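Local atomic coordinates of giardin subunit alpha-1 (Giardia intestinalis, PDB entry 4EVF), a protein that belongs to the annexin family, binds calcium and, with its help, phospholipids, and is involved in attachment of the parasite to the intestinal mucosa. Residues S154-F166 with P188-I201. Residues are numbered along the deposited sequence; the frame is centred on the assembly and turned at random.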
ATOM      1  N   SER A 154     -29.062   7.360  -4.709  1.00 33.30           N
ATOM      2  CA  SER A 154     -28.876   5.930  -4.908  1.00 33.23           C
ATOM      3  C   SER A 154     -27.640   5.706  -5.774  1.00 31.58           C
ATOM      4  O   SER A 154     -27.119   6.655  -6.351  1.00 28.76           O
ATOM      5  CB  SER A 154     -30.077   5.377  -5.648  1.00 31.89           C
ATOM      6  OG  SER A 154     -30.126   5.949  -6.943  1.00 29.72           O
ATOM      7  N   PRO A 155     -27.173   4.449  -5.871  1.00 29.75           N
ATOM      8  CA  PRO A 155     -26.040   4.072  -6.729  1.00 25.37           C
ATOM      9  C   PRO A 155     -26.200   4.479  -8.206  1.00 30.44           C
ATOM     10  O   PRO A 155     -25.228   4.921  -8.827  1.00 25.46           O
ATOM     11  CB  PRO A 155     -26.001   2.550  -6.600  1.00 24.36           C
ATOM     12  CG  PRO A 155     -26.538   2.290  -5.224  1.00 27.83           C
ATOM     13  CD  PRO A 155     -27.577   3.348  -4.977  1.00 27.77           C
ATOM     14  N   GLU A 156     -27.406   4.335  -8.749  1.00 30.17           N
ATOM     15  CA  GLU A 156     -27.689   4.680 -10.143  1.00 30.18           C
ATOM     16  C   GLU A 156     -27.741   6.185 -10.387  1.00 30.92           C
ATOM     17  O   GLU A 156     -27.317   6.672 -11.439  1.00 26.99           O
ATOM     18  CB  GLU A 156     -29.008   4.047 -10.585  1.00 32.81           C
ATOM     19  CG  GLU A 156     -29.070   2.541 -10.386  1.00 35.49           C
ATOM     20  CD  GLU A 156     -29.309   2.129  -8.936  1.00 35.50           C
ATOM     21  OE1 GLU A 156     -29.720   2.982  -8.114  1.00 36.31           O
ATOM     22  OE2 GLU A 156     -29.072   0.945  -8.616  1.00 35.28           O
ATOM     23  N   ASP A 157     -28.282   6.923  -9.424  1.00 29.27           N
ATOM     24  CA  ASP A 157     -28.348   8.373  -9.544  1.00 31.26           C
ATOM     25  C   ASP A 157     -26.947   8.952  -9.408  1.00 27.75           C
ATOM     26  O   ASP A 157     -26.576   9.911 -10.088  1.00 25.53           O
ATOM     27  CB  ASP A 157     -29.276   8.966  -8.476  1.00 30.59           C
ATOM     28  CG  ASP A 157     -30.751   8.706  -8.767  1.00 35.33           C
ATOM     29  OD1 ASP A 157     -31.098   8.380  -9.929  1.00 33.46           O
ATOM     30  OD2 ASP A 157     -31.567   8.842  -7.832  1.00 39.30           O
ATOM     31  N   GLU A 158     -26.167   8.339  -8.528  1.00 27.22           N
ATOM     32  CA  GLU A 158     -24.824   8.800  -8.240  1.00 28.81           C
ATOM     33  C   GLU A 158     -23.903   8.526  -9.429  1.00 28.59           C
ATOM     34  O   GLU A 158     -23.047   9.349  -9.768  1.00 25.09           O
ATOM     35  CB  GLU A 158     -24.307   8.117  -6.971  1.00 34.07           C
ATOM     36  CG  GLU A 158     -23.356   8.966  -6.140  1.00 35.06           C
ATOM     37  CD  GLU A 158     -23.984  10.245  -5.630  1.00 32.84           C
ATOM     38  OE1 GLU A 158     -25.097  10.202  -5.075  1.00 34.67           O
ATOM     39  OE2 GLU A 158     -23.348  11.302  -5.783  1.00 34.50           O
ATOM     40  N   ALA A 159     -24.090   7.370 -10.061  1.00 26.12           N
ATOM     41  CA  ALA A 159     -23.328   7.032 -11.254  1.00 27.22           C
ATOM     42  C   ALA A 159     -23.637   7.998 -12.405  1.00 28.28           C
ATOM     43  O   ALA A 159     -22.739   8.384 -13.152  1.00 28.38           O
ATOM     44  CB  ALA A 159     -23.592   5.600 -11.668  1.00 26.10           C
ATOM     45  N   GLN A 160     -24.902   8.392 -12.544  1.00 26.28           N
ATOM     46  CA  GLN A 160     -25.293   9.368 -13.572  1.00 27.35           C
ATOM     47  C   GLN A 160     -24.659  10.746 -13.351  1.00 27.47           C
ATOM     48  O   GLN A 160     -24.095  11.321 -14.279  1.00 26.17           O
ATOM     49  CB  GLN A 160     -26.823   9.476 -13.676  1.00 32.21           C
ATOM     50  CG  GLN A 160     -27.338  10.655 -14.520  1.00 32.93           C
ATOM     51  CD  GLN A 160     -27.136  10.472 -16.030  1.00 40.33           C
ATOM     52  OE1 GLN A 160     -26.221   9.774 -16.481  1.00 40.70           O
ATOM     53  NE2 GLN A 160     -28.002  11.103 -16.814  1.00 40.87           N
ATOM     54  N   ARG A 161     -24.741  11.273 -12.129  1.00 24.90           N
ATOM     55  CA  ARG A 161     -24.057  12.530 -11.798  1.00 29.93           C
ATOM     56  C   ARG A 161     -22.547  12.418 -12.045  1.00 25.26           C
ATOM     57  O   ARG A 161     -21.913  13.364 -12.510  1.00 30.59           O
ATOM     58  CB  ARG A 161     -24.306  12.955 -10.342  1.00 25.63           C
ATOM     59  CG  ARG A 161     -25.764  13.226  -9.984  1.00 28.71           C
ATOM     60  CD  ARG A 161     -25.880  13.917  -8.616  1.00 30.37           C
ATOM     61  NE  ARG A 161     -26.667  13.161  -7.638  1.00 39.87           N
ATOM     62  CZ  ARG A 161     -27.998  13.098  -7.625  1.00 40.88           C
ATOM     63  NH1 ARG A 161     -28.708  13.728  -8.556  1.00 39.42           N
ATOM     64  NH2 ARG A 161     -28.623  12.399  -6.682  1.00 44.21           N
ATOM     65  N   LEU A 162     -21.983  11.259 -11.719  1.00 24.09           N
ATOM     66  CA  LEU A 162     -20.550  11.017 -11.891  1.00 25.47           C
ATOM     67  C   LEU A 162     -20.217  11.058 -13.379  1.00 26.05           C
ATOM     68  O   LEU A 162     -19.309  11.772 -13.801  1.00 24.59           O
ATOM     69  CB  LEU A 162     -20.158   9.656 -11.299  1.00 24.36           C
ATOM     70  CG  LEU A 162     -18.828   9.477 -10.545  1.00 28.06           C
ATOM     71  CD1 LEU A 162     -18.137   8.152 -10.903  1.00 18.69           C
ATOM     72  CD2 LEU A 162     -17.878  10.651 -10.754  1.00 18.60           C
ATOM     73  N   ASP A 163     -20.965  10.286 -14.161  1.00 24.55           N
ATOM     74  CA  ASP A 163     -20.830  10.270 -15.620  1.00 26.70           C
ATOM     75  C   ASP A 163     -20.940  11.663 -16.235  1.00 30.38           C
ATOM     76  O   ASP A 163     -20.183  12.011 -17.140  1.00 30.33           O
ATOM     77  CB  ASP A 163     -21.888   9.350 -16.239  1.00 27.17           C
ATOM     78  CG  ASP A 163     -21.909   9.414 -17.762  1.00 31.87           C
ATOM     79  OD1 ASP A 163     -21.134   8.677 -18.407  1.00 27.92           O
ATOM     80  OD2 ASP A 163     -22.716  10.192 -18.313  1.00 34.93           O
ATOM     81  N   GLN A 164     -21.893  12.454 -15.752  1.00 28.24           N
ATOM     82  CA  GLN A 164     -22.068  13.808 -16.254  1.00 32.42           C
ATOM     83  C   GLN A 164     -20.853  14.653 -15.884  1.00 29.71           C
ATOM     84  O   GLN A 164     -20.383  15.458 -16.683  1.00 26.49           O
ATOM     85  CB  GLN A 164     -23.368  14.427 -15.722  1.00 32.31           C
ATOM     86  CG  GLN A 164     -24.633  13.734 -16.220  1.00 31.85           C
ATOM     87  CD  GLN A 164     -25.899  14.233 -15.532  1.00 41.49           C
ATOM     88  OE1 GLN A 164     -25.870  14.647 -14.367  1.00 43.47           O
ATOM     89  NE2 GLN A 164     -27.018  14.191 -16.250  1.00 39.90           N
ATOM     90  N   ALA A 165     -20.327  14.449 -14.681  1.00 28.53           N
ATOM     91  CA  ALA A 165     -19.107  15.143 -14.269  1.00 26.19           C
ATOM     92  C   ALA A 165     -17.921  14.816 -15.185  1.00 29.43           C
ATOM     93  O   ALA A 165     -17.169  15.713 -15.574  1.00 28.69           O
ATOM     94  CB  ALA A 165     -18.768  14.820 -12.824  1.00 25.76           C
ATOM     95  N   PHE A 166     -17.746  13.536 -15.520  1.00 26.39           N
ATOM     96  CA  PHE A 166     -16.676  13.137 -16.437  1.00 27.53           C
ATOM     97  C   PHE A 166     -16.883  13.796 -17.804  1.00 31.45           C
ATOM     98  O   PHE A 166     -15.951  14.358 -18.395  1.00 24.61           O
ATOM     99  CB  PHE A 166     -16.626  11.613 -16.610  1.00 25.43           C
ATOM    100  CG  PHE A 166     -15.869  10.893 -15.523  1.00 27.29           C
ATOM    101  CD1 PHE A 166     -16.520  10.012 -14.667  1.00 21.92           C
ATOM    102  CD2 PHE A 166     -14.502  11.073 -15.373  1.00 23.49           C
ATOM    103  CE1 PHE A 166     -15.823   9.340 -13.671  1.00 21.43           C
ATOM    104  CE2 PHE A 166     -13.804  10.406 -14.385  1.00 20.30           C
ATOM    105  CZ  PHE A 166     -14.464   9.533 -13.534  1.00 18.64           C
ATOM    106  N   PRO A 188     -21.088  -0.240  -5.408  1.00 23.18           N
ATOM    107  CA  PRO A 188     -22.370  -0.228  -6.135  1.00 20.53           C
ATOM    108  C   PRO A 188     -22.430   0.870  -7.205  1.00 23.89           C
ATOM    109  O   PRO A 188     -23.023   0.669  -8.262  1.00 21.86           O
ATOM    110  CB  PRO A 188     -23.407   0.044  -5.032  1.00 23.71           C
ATOM    111  CG  PRO A 188     -22.604   0.496  -3.815  1.00 25.42           C
ATOM    112  CD  PRO A 188     -21.261  -0.137  -3.948  1.00 22.91           C
ATOM    113  N   ILE A 189     -21.836   2.022  -6.920  1.00 20.99           N
ATOM    114  CA  ILE A 189     -21.764   3.105  -7.899  1.00 19.95           C
ATOM    115  C   ILE A 189     -20.981   2.695  -9.157  1.00 21.61           C
ATOM    116  O   ILE A 189     -21.396   2.986 -10.283  1.00 20.50           O
ATOM    117  CB  ILE A 189     -21.170   4.372  -7.273  1.00 19.79           C
ATOM    118  CG1 ILE A 189     -22.141   4.902  -6.210  1.00 19.19           C
ATOM    119  CG2 ILE A 189     -20.899   5.449  -8.360  1.00 20.38           C
ATOM    120  CD1 ILE A 189     -21.635   6.045  -5.405  1.00 18.44           C
ATOM    121  N   ALA A 190     -19.852   2.023  -8.962  1.00 23.04           N
ATOM    122  CA  ALA A 190     -19.018   1.613 -10.094  1.00 25.48           C
ATOM    123  C   ALA A 190     -19.749   0.592 -10.944  1.00 27.36           C
ATOM    124  O   ALA A 190     -19.626   0.586 -12.166  1.00 23.11           O
ATOM    125  CB  ALA A 190     -17.690   1.048  -9.618  1.00 20.96           C
ATOM    126  N   GLU A 191     -20.509  -0.283 -10.288  1.00 25.90           N
ATOM    127  CA  GLU A 191     -21.277  -1.282 -11.004  1.00 25.75           C
ATOM    128  C   GLU A 191     -22.416  -0.650 -11.796  1.00 28.18           C
ATOM    129  O   GLU A 191     -22.677  -1.024 -12.945  1.00 25.99           O
ATOM    130  CB  GLU A 191     -21.825  -2.328 -10.034  1.00 30.00           C
ATOM    131  CG  GLU A 191     -21.563  -3.751 -10.484  1.00 38.54           C
ATOM    132  CD  GLU A 191     -21.050  -4.619  -9.356  1.00 47.79           C
ATOM    133  OE1 GLU A 191     -21.742  -4.711  -8.314  1.00 47.97           O
ATOM    134  OE2 GLU A 191     -19.948  -5.197  -9.509  1.00 46.77           O
ATOM    135  N   ALA A 192     -23.103   0.305 -11.177  1.00 26.37           N
ATOM    136  CA  ALA A 192     -24.196   0.981 -11.855  1.00 26.33           C
ATOM    137  C   ALA A 192     -23.641   1.780 -13.030  1.00 27.99           C
ATOM    138  O   ALA A 192     -24.221   1.786 -14.119  1.00 26.32           O
ATOM    139  CB  ALA A 192     -24.953   1.882 -10.889  1.00 25.17           C
ATOM    140  N   PHE A 193     -22.502   2.430 -12.806  1.00 25.72           N
ATOM    141  CA  PHE A 193     -21.824   3.209 -13.844  1.00 24.75           C
ATOM    142  C   PHE A 193     -21.576   2.362 -15.089  1.00 24.41           C
ATOM    143  O   PHE A 193     -22.066   2.659 -16.177  1.00 25.18           O
ATOM    144  CB  PHE A 193     -20.487   3.708 -13.310  1.00 23.24           C
ATOM    145  CG  PHE A 193     -19.895   4.830 -14.108  1.00 22.63           C
ATOM    146  CD1 PHE A 193     -19.122   4.569 -15.230  1.00 23.76           C
ATOM    147  CD2 PHE A 193     -20.093   6.148 -13.721  1.00 23.16           C
ATOM    148  CE1 PHE A 193     -18.567   5.605 -15.955  1.00 24.18           C
ATOM    149  CE2 PHE A 193     -19.541   7.186 -14.440  1.00 25.02           C
ATOM    150  CZ  PHE A 193     -18.782   6.916 -15.558  1.00 26.25           C
ATOM    151  N   LYS A 194     -20.791   1.310 -14.899  1.00 25.36           N
ATOM    152  CA  LYS A 194     -20.530   0.302 -15.917  1.00 26.97           C
ATOM    153  C   LYS A 194     -21.803  -0.169 -16.620  1.00 31.13           C
ATOM    154  O   LYS A 194     -21.871  -0.185 -17.852  1.00 30.48           O
ATOM    155  CB  LYS A 194     -19.776  -0.878 -15.283  1.00 30.71           C
ATOM    156  CG  LYS A 194     -19.884  -2.220 -16.013  1.00 40.18           C
ATOM    157  CD  LYS A 194     -21.118  -3.037 -15.579  1.00 36.71           C
ATOM    158  CE  LYS A 194     -21.055  -3.462 -14.111  1.00 37.77           C
ATOM    159  NZ  LYS A 194     -22.366  -3.999 -13.608  1.00 30.63           N
ATOM    160  N   ALA A 195     -22.817  -0.546 -15.844  1.00 31.01           N
ATOM    161  CA  ALA A 195     -24.037  -1.095 -16.435  1.00 31.66           C
ATOM    162  C   ALA A 195     -24.795  -0.100 -17.310  1.00 29.48           C
ATOM    163  O   ALA A 195     -25.369  -0.481 -18.329  1.00 31.46           O
ATOM    164  CB  ALA A 195     -24.958  -1.673 -15.354  1.00 33.28           C
ATOM    165  N   GLN A 196     -24.798   1.174 -16.935  1.00 27.08           N
ATOM    166  CA  GLN A 196     -25.661   2.120 -17.643  1.00 27.82           C
ATOM    167  C   GLN A 196     -24.960   2.996 -18.681  1.00 27.41           C
ATOM    168  O   GLN A 196     -25.598   3.472 -19.612  1.00 28.05           O
ATOM    169  CB  GLN A 196     -26.475   2.972 -16.668  1.00 30.19           C
ATOM    170  CG  GLN A 196     -25.656   3.825 -15.712  1.00 32.00           C
ATOM    171  CD  GLN A 196     -26.457   4.261 -14.490  1.00 31.60           C
ATOM    172  OE1 GLN A 196     -26.553   5.456 -14.183  1.00 33.21           O
ATOM    173  NE2 GLN A 196     -27.028   3.291 -13.779  1.00 34.95           N
ATOM    174  N   ASN A 197     -23.657   3.195 -18.530  1.00 25.12           N
ATOM    175  CA  ASN A 197     -22.938   4.116 -19.404  1.00 24.35           C
ATOM    176  C   ASN A 197     -22.064   3.380 -20.397  1.00 23.80           C
ATOM    177  O   ASN A 197     -21.757   2.208 -20.203  1.00 25.08           O
ATOM    178  CB  ASN A 197     -22.085   5.066 -18.573  1.00 23.72           C
ATOM    179  CG  ASN A 197     -22.904   5.826 -17.552  1.00 26.36           C
ATOM    180  OD1 ASN A 197     -22.552   5.882 -16.370  1.00 26.27           O
ATOM    181  ND2 ASN A 197     -24.007   6.406 -17.999  1.00 21.66           N
ATOM    182  N   GLY A 198     -21.648   4.074 -21.447  1.00 24.24           N
ATOM    183  CA  GLY A 198     -20.802   3.460 -22.455  1.00 24.75           C
ATOM    184  C   GLY A 198     -19.505   2.945 -21.855  1.00 25.70           C
ATOM    185  O   GLY A 198     -19.064   1.839 -22.166  1.00 23.97           O
ATOM    186  N   LYS A 199     -18.905   3.752 -20.983  1.00 26.14           N
ATOM    187  CA  LYS A 199     -17.635   3.418 -20.357  1.00 24.34           C
ATOM    188  C   LYS A 199     -17.815   2.993 -18.918  1.00 24.60           C
ATOM    189  O   LYS A 199     -18.822   3.307 -18.295  1.00 27.03           O
ATOM    190  CB  LYS A 199     -16.688   4.622 -20.395  1.00 23.78           C
ATOM    191  CG  LYS A 199     -16.247   4.989 -21.793  1.00 27.11           C
ATOM    192  CD  LYS A 199     -15.469   6.288 -21.841  1.00 25.38           C
ATOM    193  CE  LYS A 199     -15.061   6.590 -23.278  1.00 31.00           C
ATOM    194  NZ  LYS A 199     -14.527   7.977 -23.435  1.00 35.89           N
ATOM    195  N   SER A 200     -16.824   2.281 -18.399  1.00 24.48           N
ATOM    196  CA  SER A 200     -16.716   2.060 -16.964  1.00 26.08           C
ATOM    197  C   SER A 200     -15.987   3.262 -16.352  1.00 26.31           C
ATOM    198  O   SER A 200     -15.414   4.100 -17.081  1.00 22.06           O
ATOM    199  CB  SER A 200     -15.905   0.800 -16.694  1.00 26.91           C
ATOM    200  OG  SER A 200     -14.567   0.999 -17.116  1.00 22.16           O
ATOM    201  N   ILE A 201     -15.973   3.335 -15.024  1.00 24.72           N
ATOM    202  CA  ILE A 201     -15.267   4.424 -14.350  1.00 24.67           C
ATOM    203  C   ILE A 201     -13.791   4.470 -14.777  1.00 24.97           C
ATOM    204  O   ILE A 201     -13.256   5.551 -15.055  1.00 22.88           O
ATOM    205  CB  ILE A 201     -15.405   4.367 -12.793  1.00 21.07           C
ATOM    206  CG1 ILE A 201     -16.885   4.332 -12.374  1.00 24.46           C
ATOM    207  CG2 ILE A 201     -14.750   5.563 -12.164  1.00 22.00           C
ATOM    208  CD1 ILE A 201     -17.128   4.531 -10.860  1.00 18.88           C
TER
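The helical hydrogen bond from Asp-163 N to Ala-159 O (2.8 Å) lies beside the phenyl group of Phe-193, whose CE2 approaches Asp-163 N to 3.4 Å near the ring plane. The contact joins two helices within the predicted third repeat of the all-helical annexin fold. The axes of segments 155-166 and 188-196 come within 8.0 Å and cross at -66°, a separation consistent with the small side chains at the crossing, Ala-159 and Ala-192, whose CB atoms touch. Ala-159 CB is a knob set among Ile-189, Ala-192, Phe-193 and Gln-196, and it reaches the backbone N of Phe-193 at 3.5 Å. Phe-193 returns the arrangement, filling a hole formed by Ala-159, Leu-162, Asp-163 and Phe-166. Its CG stands anti to the backbone N (chi1 -163°), which carries the ring along the other helix as far as Phe-166. Both ring faces are covered from its own segment, one by Ile-201 CG1 near the rim and the other by Asn-197 OD1, 3.5 Å above the centre.

The same Asn-197 amide also stacks on the Asp-163 carboxylate, with the planes 17° apart. This is flat-to-flat packing, with Asp-163 OD1 3.5 Å from Asn-197 CG. At the start of helix 155-167, the Pro-155 and Pro-188 rings meet, while Ser-154 OG caps Asp-157 N. Glu-158 sends its carboxylate away to a salt bridge with Arg-151 and a bond from Gly-153 N, leaving its CB and CG methylenes against Ile-189, with Glu-158 CG 3.5 Å from Ile-189 CD1.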